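Local coordinates for protein intracellular growth locus, subunit C (Francisella tularensis subsp. tularensis, PDB 2QWU) that probably acts in the type VI-like secretion machinery by which Francisella survives and multiplies inside host cells, at residues 4-9 and 138-143; 10-15 and 192-197; 105-110 and 156-161; 109-114 and 148-153. The protein carries 2 engineered substitutions. All coordinates share one frame; numbering follows the deposited sequence. Where two conformers were deposited one is given.

Overall arrangement
The four contacts form two pairs. Contacts 1 and 2 touch, their centres about 7 Å apart, and bring the N-terminal loop and helix 9-14 against 138-143 and strand 189-193. Contacts 3 and 4 also touch, with centres about 9 Å apart; both use helix 97-114, packed on the large antiparallel sheet through 147-150 and 157-162. Contacts 1 and 3 lie about 29 Å apart between centres, on opposite sides of the chain's centre. Along the sequence contacts 3 and 4 fall inside the loop closed by contact 2, while contact 1 crosses the other three. The N-terminal part thus meets a mid-chain segment and the C-terminal hairpin at one flank, helix 97-114 the sheet at the other.

Contact 1: 4-9 and 138-143; sequences SEMITR and GIMIDL
M140, a selenomethionine, is the first residue of 138-143 to meet 4-9. With CG anti to the carbonyl carbon (chi1 -77°) and the next torsion extended, M140 SE is carried to 3.6 Å from CB of M6, itself a selenomethionine; only the terminal methyl beyond SE is turned. The two side chains pass at a slant, SE lying against the root of M6, not its tip. The long, pliable methionine chain, here with selenium in place of sulfur, suits this place because it can follow its neighbour's outline. The backbone of M140 takes part too: CD1 of I7 lies 3.3 Å from M140 O and 4.2 Å from M140 CB. One residue on, I141 offers its CG1 to the same methyl. I7 CD1 sits 3.4 Å from I141 CG1, tighter than usual for two carbons, and the side chains meet at about a right angle, so a single methyl is pressed into the corner between the M140 carbonyl and I141. The branched isoleucines offer compact apolar bulk for this buried corner. Q129 steadies the second segment, its amide bonding both M140 N and I141 O, while V20 of strand 18-21 touches M6, I7 and M140. The arrangement is apolar loop-on-loop packing in a predominantly beta fold, closing the N-terminal loop over a segment that pairs by backbone bonds with strand 189-193.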
loop_
_atom_site.group_PDB
_atom_site.type_symbol
_atom_site.label_atom_id
_atom_site.label_comp_id
_atom_site.label_asym_id
_atom_site.label_seq_id
_atom_site.Cartn_x
_atom_site.Cartn_y
_atom_site.Cartn_z
ATOM N N SER A 4 -10.797 16.963 -7.368
ATOM C CA SER A 4 -9.402 16.615 -7.701
ATOM C C SER A 4 -8.952 15.455 -6.795
ATOM O O SER A 4 -8.035 14.708 -7.083
ATOM C CB SER A 4 -8.515 17.841 -7.478
ATOM O OG SER A 4 -8.953 18.536 -6.325
ATOM N N GLU A 5 -9.630 15.394 -5.666
ATOM C CA GLU A 5 -9.477 14.425 -4.596
ATOM C C GLU A 5 -9.426 12.984 -5.146
ATOM O O GLU A 5 -10.310 12.559 -5.914
ATOM C CB GLU A 5 -10.709 14.552 -3.701
ATOM C CG GLU A 5 -11.957 14.096 -4.480
ATOM C CD GLU A 5 -13.197 14.925 -4.286
ATOM O OE1 GLU A 5 -13.922 14.663 -3.319
ATOM O OE2 GLU A 5 -13.482 15.824 -5.109
HETATM N N MSE A 6 -8.432 12.217 -4.719
HETATM C CA MSE A 6 -8.348 10.835 -5.147
HETATM C C MSE A 6 -9.592 10.027 -4.731
HETATM O O MSE A 6 -10.112 9.212 -5.503
HETATM C CB MSE A 6 -7.079 10.214 -4.587
HETATM C CG MSE A 6 -6.791 8.773 -5.044
HETATM SE SE MSE A 6 -6.100 8.704 -6.714
HETATM C CE MSE A 6 -4.818 9.581 -6.636
ATOM N N ILE A 7 -10.077 10.219 -3.518
ATOM C CA ILE A 7 -11.289 9.515 -3.096
ATOM C C ILE A 7 -12.414 10.528 -2.909
ATOM O O ILE A 7 -12.303 11.453 -2.077
ATOM C CB ILE A 7 -11.056 8.779 -1.815
ATOM C CG1 ILE A 7 -9.890 7.775 -2.015
ATOM C CG2 ILE A 7 -12.345 8.044 -1.411
ATOM C CD1 ILE A 7 -9.412 7.153 -0.700
ATOM N N THR A 8 -13.501 10.366 -3.673
ATOM C CA THR A 8 -14.626 11.311 -3.607
ATOM C C THR A 8 -15.673 10.913 -2.557
ATOM O O THR A 8 -15.875 9.732 -2.289
ATOM C CB THR A 8 -15.369 11.420 -5.019
ATOM O OG1 THR A 8 -15.979 10.147 -5.331
ATOM C CG2 THR A 8 -14.372 11.787 -6.123
ATOM N N ARG A 9 -16.355 11.907 -1.985
ATOM C CA ARG A 9 -17.396 11.626 -1.001
ATOM C C ARG A 9 -18.467 10.702 -1.608
ATOM O O ARG A 9 -18.975 9.804 -0.933
ATOM C CB ARG A 9 -18.017 12.929 -0.514
ATOM C CG ARG A 9 -19.183 12.718 0.444
ATOM C CD ARG A 9 -18.823 11.799 1.605
ATOM N NE ARG A 9 -17.661 12.287 2.350
ATOM C CZ ARG A 9 -17.159 11.681 3.420
ATOM N NH1 ARG A 9 -17.719 10.557 3.870
ATOM N NH2 ARG A 9 -16.104 12.204 4.037
ATOM N N GLY A 138 -3.572 15.623 4.247
ATOM C CA GLY A 138 -4.466 14.699 4.933
ATOM C C GLY A 138 -4.219 13.309 4.368
ATOM O O GLY A 138 -3.409 13.173 3.471
ATOM N N ILE A 139 -4.883 12.298 4.905
ATOM C CA ILE A 139 -4.718 10.960 4.341
ATOM C C ILE A 139 -5.629 10.803 3.136
ATOM O O ILE A 139 -6.488 11.668 2.889
ATOM C CB ILE A 139 -5.179 9.840 5.326
ATOM C CG1 ILE A 139 -6.697 9.934 5.624
ATOM C CG2 ILE A 139 -4.327 9.898 6.646
ATOM C CD1 ILE A 139 -7.249 8.724 6.450
HETATM N N MSE A 140 -5.370 9.748 2.365
HETATM C CA MSE A 140 -6.322 9.321 1.322
HETATM C C MSE A 140 -7.001 8.122 2.015
HETATM O O MSE A 140 -8.188 8.114 2.209
HETATM C CB MSE A 140 -5.633 8.902 0.025
HETATM C CG MSE A 140 -5.183 10.187 -0.764
HETATM SE SE MSE A 140 -4.251 9.831 -2.362
HETATM C CE MSE A 140 -2.800 8.928 -1.708
ATOM N N ILE A 141 -6.206 7.132 2.424
ATOM C CA ILE A 141 -6.721 5.960 3.148
ATOM C C ILE A 141 -5.696 5.632 4.270
ATOM O O ILE A 141 -4.491 5.607 4.025
ATOM C CB ILE A 141 -6.734 4.700 2.291
ATOM C CG1 ILE A 141 -7.539 4.899 1.030
ATOM C CG2 ILE A 141 -7.286 3.555 3.144
ATOM C CD1 ILE A 141 -7.578 3.605 0.175
ATOM N N ASP A 142 -6.188 5.324 5.467
ATOM C CA ASP A 142 -5.284 4.906 6.569
ATOM C C ASP A 142 -5.188 3.370 6.519
ATOM O O ASP A 142 -6.115 2.647 6.908
ATOM C CB ASP A 142 -5.849 5.363 7.951
ATOM C CG ASP A 142 -4.877 5.122 9.086
ATOM O OD1 ASP A 142 -3.906 4.365 8.870
ATOM O OD2 ASP A 142 -5.071 5.687 10.212
ATOM N N LEU A 143 -4.066 2.868 6.020
ATOM C CA LEU A 143 -3.880 1.431 5.863
ATOM C C LEU A 143 -3.195 0.797 7.090
ATOM O O LEU A 143 -2.879 -0.372 7.077
ATOM C CB LEU A 143 -2.975 1.173 4.631
ATOM C CG LEU A 143 -3.646 1.609 3.316
ATOM C CD1 LEU A 143 -2.615 1.452 2.164
ATOM C CD2 LEU A 143 -4.921 0.796 3.058
#

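Contact 2: 10-15 and 192-197; sequences QQVTSG and VCCAAS
Packing of a short helix against the end of a beta hairpin is the theme here: V12 of helix 9-14 meets V192 at the end of strand 189-193 and C194 just beyond it. One methyl of V12 does the touching. With CG1 anti to the backbone N (chi1 -177°), CG2 is left anti to the carbonyl carbon, directed at the strand, and V12 CG2 reaches V192 CG2 tip to tip at 4.0 Å. The V192 methyl is the one lodged between its own backbone N and carbonyl carbon. The same V12 CG2 also lies 3.9 Å from C194 SG, so it meets a methyl and a sulfur side by side. Valine is short and branched, and its one methyl meets both partners, while the thiol of C194 behaves as a compact apolar surface. Between these two, C193 turns its CB the other way, as alternation along an extended chain requires. On the helix, Q10 O accepts both S14 N at 2.9 Å and S14 OG at 2.7 Å, the two donors arriving from opposite faces of the carbonyl plane; the serine hydroxyl thus reinforces the last turn. G15 then leaves the helix with a phi of 80°, a conformation in which a residue without a side chain is at ease. The helix is fixed further by I7, which touches V12 from the loop before it, while V192 pairs with G201 and packs on A203 of the partner strand 200-204.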
loop_
_atom_site.group_PDB
_atom_site.type_symbol
_atom_site.label_atom_id
_atom_site.label_comp_id
_atom_site.label_asym_id
_atom_site.label_seq_id
_atom_site.Cartn_x
_atom_site.Cartn_y
_atom_site.Cartn_z
ATOM N N GLN A 10 -18.806 10.923 -2.879
ATOM C CA GLN A 10 -19.770 10.063 -3.583
ATOM C C GLN A 10 -19.339 8.582 -3.559
ATOM O O GLN A 10 -20.155 7.706 -3.290
ATOM C CB GLN A 10 -19.916 10.528 -5.037
ATOM C CG GLN A 10 -20.633 9.504 -5.960
ATOM C CD GLN A 10 -22.132 9.380 -5.686
ATOM O OE1 GLN A 10 -22.781 10.336 -5.217
ATOM N NE2 GLN A 10 -22.700 8.213 -6.006
ATOM N N GLN A 11 -18.073 8.278 -3.859
ATOM C CA GLN A 11 -17.624 6.891 -3.790
ATOM C C GLN A 11 -17.829 6.288 -2.398
ATOM O O GLN A 11 -18.250 5.143 -2.257
ATOM C CB GLN A 11 -16.121 6.777 -4.092
ATOM C CG GLN A 11 -15.768 6.748 -5.564
ATOM C CD GLN A 11 -14.297 6.898 -5.773
ATOM O OE1 GLN A 11 -13.591 5.939 -6.160
ATOM N NE2 GLN A 11 -13.800 8.106 -5.520
ATOM N N VAL A 12 -17.479 7.057 -1.367
ATOM C CA VAL A 12 -17.580 6.577 0.004
ATOM C C VAL A 12 -19.043 6.401 0.429
ATOM O O VAL A 12 -19.396 5.433 1.086
ATOM C CB VAL A 12 -16.879 7.572 1.001
ATOM C CG1 VAL A 12 -16.929 7.013 2.462
ATOM C CG2 VAL A 12 -15.461 7.785 0.576
ATOM N N THR A 13 -19.896 7.346 0.073
ATOM C CA THR A 13 -21.290 7.225 0.472
ATOM C C THR A 13 -21.993 6.068 -0.261
ATOM O O THR A 13 -22.750 5.305 0.340
ATOM C CB THR A 13 -22.045 8.525 0.183
ATOM O OG1 THR A 13 -21.516 9.572 1.025
ATOM C CG2 THR A 13 -23.578 8.329 0.453
ATOM N N SER A 14 -21.685 5.900 -1.545
ATOM C CA SER A 14 -22.357 4.886 -2.358
ATOM C C SER A 14 -21.846 3.432 -2.273
ATOM O O SER A 14 -22.551 2.499 -2.696
ATOM C CB SER A 14 -22.345 5.368 -3.825
ATOM O OG SER A 14 -21.009 5.405 -4.344
ATOM N N GLY A 15 -20.641 3.242 -1.731
ATOM C CA GLY A 15 -20.067 1.914 -1.634
ATOM C C GLY A 15 -19.432 1.423 -2.931
ATOM O O GLY A 15 -19.270 0.227 -3.157
ATOM N N VAL A 192 -10.797 7.148 5.722
ATOM C CA VAL A 192 -10.456 7.814 4.459
ATOM C C VAL A 192 -10.628 9.316 4.624
ATOM O O VAL A 192 -11.138 9.787 5.638
ATOM C CB VAL A 192 -11.364 7.330 3.282
ATOM C CG1 VAL A 192 -11.154 5.842 3.088
ATOM C CG2 VAL A 192 -12.829 7.711 3.529
ATOM N N CYS A 193 -10.150 10.066 3.654
ATOM C CA CYS A 193 -10.367 11.522 3.669
ATOM C C CYS A 193 -10.481 11.901 2.221
ATOM O O CYS A 193 -9.669 11.439 1.378
ATOM C CB CYS A 193 -9.200 12.272 4.282
ATOM S SG CYS A 193 -9.632 14.045 4.530
ATOM N N CYS A 194 -11.467 12.756 1.950
ATOM C CA CYS A 194 -11.782 13.156 0.588
ATOM C C CYS A 194 -11.167 14.472 0.154
ATOM O O CYS A 194 -9.971 14.661 0.414
ATOM C CB CYS A 194 -13.309 13.102 0.402
ATOM S SG CYS A 194 -13.955 11.415 0.816
ATOM N N ALA A 195 -11.947 15.374 -0.469
ATOM C CA ALA A 195 -11.390 16.601 -1.042
ATOM C C ALA A 195 -10.580 17.507 -0.120
ATOM O O ALA A 195 -9.423 17.859 -0.411
ATOM C CB ALA A 195 -12.552 17.437 -1.714
ATOM N N ALA A 196 -11.227 17.901 0.954
ATOM C CA ALA A 196 -10.631 18.795 1.913
ATOM C C ALA A 196 -10.187 18.004 3.147
ATOM O O ALA A 196 -10.614 16.849 3.326
ATOM C CB ALA A 196 -11.661 19.871 2.246
ATOM N N SER A 197 -9.309 18.595 3.960
ATOM C CA SER A 197 -8.806 17.941 5.167
ATOM C C SER A 197 -9.895 17.696 6.201
ATOM O O SER A 197 -9.733 16.854 7.069
ATOM C CB SER A 197 -7.668 18.750 5.825
ATOM O OG SER A 197 -8.192 19.951 6.378
#

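Contact 3: 105-110 and 156-161; sequences EKVSSI and FSISIE
Helix 97-114 lies over the start of strand 157-162, the backbones closest where the CA atoms of V107 and I158 are 8.7 Å apart, and side chains from both backbones share the space between. V107 contributes both methyls. V107 CG1 approaches the ring of F156 obliquely, 3.8 Å from CE2 and 3.9 Å from CZ, with the two side chains crossing at about a right angle. The ring reaches the helix because F156 holds CG anti to its amide nitrogen (chi1 -176°), which brings the CE2-CZ side of the ring within reach of V107. The other methyl, V107 CG2, comes within 4.3 Å of I158 CD1, a looser touch made by the far end of a fully extended isoleucine chain. F156 and I158 are two residues apart, so the alternation of an extended chain sends both to the helix side, as it does I160, while S157 and S159 point elsewhere. Around them F156 also packs on L111 of the same helix and on I180 and L183 of strand 173-184, and K106 forms a salt bridge with E46. A beta-branched valine suits the inner face of the helix by being stiff and compact, and the aromatic ring supplies a broad apolar surface. Contact of this kind, made by methyls and a ring alone, implies cohesion from dispersion and the hydrophobic effect, with no directional bond between 105-110 and 156-161.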
loop_
_atom_site.group_PDB
_atom_site.type_symbol
_atom_site.label_atom_id
_atom_site.label_comp_id
_atom_site.label_asym_id
_atom_site.label_seq_id
_atom_site.Cartn_x
_atom_site.Cartn_y
_atom_site.Cartn_z
ATOM N N GLU A 105 9.002 -17.583 -3.790
ATOM C CA GLU A 105 8.927 -19.007 -3.404
ATOM C C GLU A 105 8.168 -19.241 -2.124
ATOM O O GLU A 105 7.466 -20.232 -1.982
ATOM C CB GLU A 105 10.350 -19.604 -3.263
ATOM C CG GLU A 105 11.038 -19.813 -4.608
ATOM C CD GLU A 105 12.479 -20.274 -4.461
ATOM O OE1 GLU A 105 12.896 -20.548 -3.300
ATOM O OE2 GLU A 105 13.198 -20.335 -5.483
ATOM N N LYS A 106 8.347 -18.352 -1.157
ATOM C CA LYS A 106 7.652 -18.484 0.112
ATOM C C LYS A 106 6.154 -18.273 -0.083
ATOM O O LYS A 106 5.336 -19.007 0.460
ATOM C CB LYS A 106 8.210 -17.464 1.112
ATOM C CG LYS A 106 7.603 -17.595 2.501
ATOM C CD LYS A 106 8.022 -18.934 3.162
ATOM C CE LYS A 106 7.422 -19.092 4.566
ATOM N NZ LYS A 106 7.998 -18.033 5.478
ATOM N N VAL A 107 5.788 -17.279 -0.891
ATOM C CA VAL A 107 4.381 -17.032 -1.136
ATOM C C VAL A 107 3.708 -18.231 -1.803
ATOM O O VAL A 107 2.674 -18.705 -1.334
ATOM C CB VAL A 107 4.189 -15.726 -1.993
ATOM C CG1 VAL A 107 2.753 -15.642 -2.470
ATOM C CG2 VAL A 107 4.588 -14.502 -1.158
ATOM N N SER A 108 4.328 -18.751 -2.854
ATOM C CA SER A 108 3.824 -19.886 -3.580
ATOM C C SER A 108 3.676 -21.114 -2.662
ATOM O O SER A 108 2.702 -21.872 -2.761
ATOM C CB SER A 108 4.775 -20.206 -4.752
ATOM O OG SER A 108 4.234 -21.250 -5.558
ATOM N N SER A 109 4.632 -21.318 -1.777
ATOM C CA SER A 109 4.560 -22.461 -0.880
ATOM C C SER A 109 3.366 -22.400 0.087
ATOM O O SER A 109 2.735 -23.420 0.403
ATOM C CB SER A 109 5.846 -22.548 -0.084
ATOM O OG SER A 109 6.873 -23.033 -0.954
ATOM N N ILE A 110 3.104 -21.215 0.626
ATOM C CA ILE A 110 1.984 -21.088 1.555
ATOM C C ILE A 110 0.696 -21.113 0.790
ATOM O O ILE A 110 -0.278 -21.737 1.202
ATOM C CB ILE A 110 2.082 -19.813 2.345
ATOM C CG1 ILE A 110 3.385 -19.870 3.133
ATOM C CG2 ILE A 110 0.838 -19.673 3.236
ATOM C CD1 ILE A 110 3.866 -18.559 3.740
ATOM N N PHE A 156 -5.929 -15.630 -6.621
ATOM C CA PHE A 156 -4.681 -14.935 -6.319
ATOM C C PHE A 156 -3.648 -14.859 -7.423
ATOM O O PHE A 156 -3.478 -15.805 -8.223
ATOM C CB PHE A 156 -4.065 -15.597 -5.088
ATOM C CG PHE A 156 -2.834 -14.940 -4.617
ATOM C CD1 PHE A 156 -2.911 -13.885 -3.713
ATOM C CD2 PHE A 156 -1.578 -15.424 -5.011
ATOM C CE1 PHE A 156 -1.748 -13.337 -3.200
ATOM C CE2 PHE A 156 -0.401 -14.863 -4.495
ATOM C CZ PHE A 156 -0.494 -13.831 -3.594
ATOM N N SER A 157 -2.984 -13.710 -7.510
ATOM C CA SER A 157 -1.932 -13.513 -8.498
ATOM C C SER A 157 -0.856 -12.606 -7.900
ATOM O O SER A 157 -1.184 -11.696 -7.163
ATOM C CB SER A 157 -2.516 -12.870 -9.753
ATOM O OG SER A 157 -1.530 -12.739 -10.743
ATOM N N ILE A 158 0.420 -12.865 -8.176
ATOM C CA ILE A 158 1.455 -11.997 -7.665
ATOM C C ILE A 158 2.574 -11.899 -8.653
ATOM O O ILE A 158 2.901 -12.865 -9.361
ATOM C CB ILE A 158 2.031 -12.466 -6.267
ATOM C CG1 ILE A 158 3.055 -11.429 -5.729
ATOM C CG2 ILE A 158 2.773 -13.804 -6.417
ATOM C CD1 ILE A 158 3.518 -11.692 -4.244
ATOM N N SER A 159 3.124 -10.709 -8.802
ATOM C CA SER A 159 4.286 -10.597 -9.669
ATOM C C SER A 159 5.241 -9.649 -8.974
ATOM O O SER A 159 4.790 -8.737 -8.269
ATOM C CB SER A 159 3.931 -10.043 -11.027
ATOM O OG SER A 159 3.414 -8.726 -10.924
ATOM N N ILE A 160 6.547 -9.896 -9.105
ATOM C CA ILE A 160 7.540 -9.007 -8.479
ATOM C C ILE A 160 8.506 -8.696 -9.587
ATOM O O ILE A 160 9.159 -9.581 -10.151
ATOM C CB ILE A 160 8.297 -9.642 -7.288
ATOM C CG1 ILE A 160 7.305 -10.111 -6.225
ATOM C CG2 ILE A 160 9.278 -8.595 -6.681
ATOM C CD1 ILE A 160 7.925 -10.759 -4.994
ATOM N N GLU A 161 8.571 -7.433 -9.939
ATOM C CA GLU A 161 9.418 -7.028 -11.062
ATOM C C GLU A 161 10.448 -6.013 -10.693
ATOM O O GLU A 161 10.126 -5.020 -10.016
ATOM C CB GLU A 161 8.547 -6.431 -12.138
ATOM C CG GLU A 161 7.527 -7.398 -12.679
ATOM C CD GLU A 161 6.731 -6.800 -13.826
ATOM O OE1 GLU A 161 6.832 -5.562 -14.045
ATOM O OE2 GLU A 161 6.002 -7.565 -14.503
#

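Contact 4: 109-114 and 148-153; sequences SILQAS and LYPISA
L111 slants across P150, and the branch that does the touching is CD1. L111 CD1 lies 3.9 Å from CG and 4.1 Å from CB of P150, meeting the proline on the carbons farthest from its nitrogen. L111 CD1 is also 3.8 Å from A153 CA, so it nests between the end of strand 147-150 and the loop that follows. Behind it, L111 CG rests 4.1 Å from A153 CB. The side chain of L111 sets out past the strand; with CG anti to the backbone N (chi1 -174°) and the next torsion turned to 67°, the branched end bends back toward 148-153. A153 meanwhile directs its methyl at the helix, where A153 CB also comes to 3.9 Å from L111 O, so it touches backbone as well as side chain. Here the CA atoms of L111 and A153 are only 6.0 Å apart, and the small alanine suits that closeness. Proline suits the other side because its rigid, apolar ring offers a fixed surface to the leucine. The second methyl of L111, CD2, is turned to F156, whose ring also packs on P150; the three residues therefore share one apolar cluster. The loop holding A153 is shaped in part by S152, whose OG bonds to A155 N, and I151 pairs by backbone with G182 of strand 173-184. With P150 buried but A153 exposed, the contact implies a graded hydrophobic seam, closed toward the sheet and reaching solvent at the alanine: L111 joins helix to strand and loop by apolar packing, with no polar bond between 109-114 and 148-153.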
loop_
_atom_site.group_PDB
_atom_site.type_symbol
_atom_site.label_atom_id
_atom_site.label_comp_id
_atom_site.label_asym_id
_atom_site.label_seq_id
_atom_site.Cartn_x
_atom_site.Cartn_y
_atom_site.Cartn_z
ATOM N N SER A 109 4.632 -21.318 -1.777
ATOM C CA SER A 109 4.560 -22.461 -0.880
ATOM C C SER A 109 3.366 -22.400 0.087
ATOM O O SER A 109 2.735 -23.420 0.403
ATOM C CB SER A 109 5.846 -22.548 -0.084
ATOM O OG SER A 109 6.873 -23.033 -0.954
ATOM N N ILE A 110 3.104 -21.215 0.626
ATOM C CA ILE A 110 1.984 -21.088 1.555
ATOM C C ILE A 110 0.696 -21.113 0.790
ATOM O O ILE A 110 -0.278 -21.737 1.202
ATOM C CB ILE A 110 2.082 -19.813 2.345
ATOM C CG1 ILE A 110 3.385 -19.870 3.133
ATOM C CG2 ILE A 110 0.838 -19.673 3.236
ATOM C CD1 ILE A 110 3.866 -18.559 3.740
ATOM N N LEU A 111 0.692 -20.447 -0.340
ATOM C CA LEU A 111 -0.481 -20.419 -1.182
ATOM C C LEU A 111 -0.943 -21.819 -1.627
ATOM O O LEU A 111 -2.158 -22.064 -1.748
ATOM C CB LEU A 111 -0.196 -19.592 -2.422
ATOM C CG LEU A 111 -1.405 -19.359 -3.317
ATOM C CD1 LEU A 111 -2.428 -18.457 -2.588
ATOM C CD2 LEU A 111 -0.943 -18.686 -4.567
ATOM N N GLN A 112 0.007 -22.725 -1.895
ATOM C CA GLN A 112 -0.339 -24.083 -2.337
ATOM C C GLN A 112 -0.641 -25.018 -1.163
ATOM O O GLN A 112 -1.326 -26.007 -1.319
ATOM C CB GLN A 112 0.804 -24.655 -3.181
ATOM C CG GLN A 112 0.887 -24.027 -4.554
ATOM C CD GLN A 112 2.089 -24.496 -5.357
ATOM O OE1 GLN A 112 2.292 -25.706 -5.582
ATOM N NE2 GLN A 112 2.894 -23.533 -5.815
ATOM N N ALA A 113 -0.120 -24.709 0.005
ATOM C CA ALA A 113 -0.365 -25.526 1.167
ATOM C C ALA A 113 -1.772 -25.168 1.648
ATOM O O ALA A 113 -2.681 -25.976 1.533
ATOM C CB ALA A 113 0.691 -25.248 2.242
ATOM N N SER A 114 -1.966 -23.945 2.144
ATOM C CA SER A 114 -3.292 -23.500 2.615
ATOM C C SER A 114 -3.369 -22.012 2.312
ATOM O O SER A 114 -2.851 -21.180 3.048
ATOM C CB SER A 114 -3.436 -23.726 4.119
ATOM O OG SER A 114 -4.777 -23.430 4.507
ATOM N N LEU A 148 -4.041 -8.472 4.966
ATOM C CA LEU A 148 -4.695 -8.978 3.755
ATOM C C LEU A 148 -4.325 -10.454 3.555
ATOM O O LEU A 148 -3.266 -10.919 3.986
ATOM C CB LEU A 148 -4.195 -8.207 2.529
ATOM C CG LEU A 148 -4.316 -6.654 2.571
ATOM C CD1 LEU A 148 -3.452 -6.012 1.393
ATOM C CD2 LEU A 148 -5.750 -6.249 2.381
ATOM N N TYR A 149 -5.189 -11.193 2.871
ATOM C CA TYR A 149 -4.894 -12.611 2.638
ATOM C C TYR A 149 -5.608 -12.998 1.353
ATOM O O TYR A 149 -6.495 -12.300 0.899
ATOM C CB TYR A 149 -5.347 -13.460 3.861
ATOM C CG TYR A 149 -6.828 -13.457 4.137
ATOM C CD1 TYR A 149 -7.659 -14.325 3.472
ATOM C CD2 TYR A 149 -7.378 -12.602 5.087
ATOM C CE1 TYR A 149 -9.040 -14.351 3.741
ATOM C CE2 TYR A 149 -8.728 -12.595 5.361
ATOM C CZ TYR A 149 -9.552 -13.479 4.692
ATOM O OH TYR A 149 -10.902 -13.501 4.982
ATOM N N PRO A 150 -5.237 -14.132 0.753
ATOM C CA PRO A 150 -5.879 -14.543 -0.506
ATOM C C PRO A 150 -7.309 -14.988 -0.355
ATOM O O PRO A 150 -7.645 -15.662 0.613
ATOM C CB PRO A 150 -5.026 -15.730 -0.974
ATOM C CG PRO A 150 -3.707 -15.536 -0.257
ATOM C CD PRO A 150 -4.108 -15.025 1.091
ATOM N N ILE A 151 -8.139 -14.637 -1.327
ATOM C CA ILE A 151 -9.523 -15.093 -1.317
ATOM C C ILE A 151 -9.423 -16.615 -1.511
ATOM O O ILE A 151 -10.104 -17.400 -0.828
ATOM C CB ILE A 151 -10.322 -14.489 -2.489
ATOM C CG1 ILE A 151 -10.608 -13.000 -2.211
ATOM C CG2 ILE A 151 -11.619 -15.273 -2.649
ATOM C CD1 ILE A 151 -10.869 -12.180 -3.465
ATOM N N SER A 152 -8.552 -17.019 -2.428
ATOM C CA SER A 152 -8.314 -18.432 -2.728
ATOM C C SER A 152 -7.078 -18.528 -3.600
ATOM O O SER A 152 -6.631 -17.529 -4.142
ATOM C CB SER A 152 -9.504 -19.012 -3.488
ATOM O OG SER A 152 -9.504 -18.521 -4.818
ATOM N N ALA A 153 -6.524 -19.726 -3.762
ATOM C CA ALA A 153 -5.351 -19.870 -4.602
ATOM C C ALA A 153 -5.683 -19.529 -6.035
ATOM O O ALA A 153 -4.879 -18.912 -6.748
ATOM C CB ALA A 153 -4.807 -21.300 -4.529
#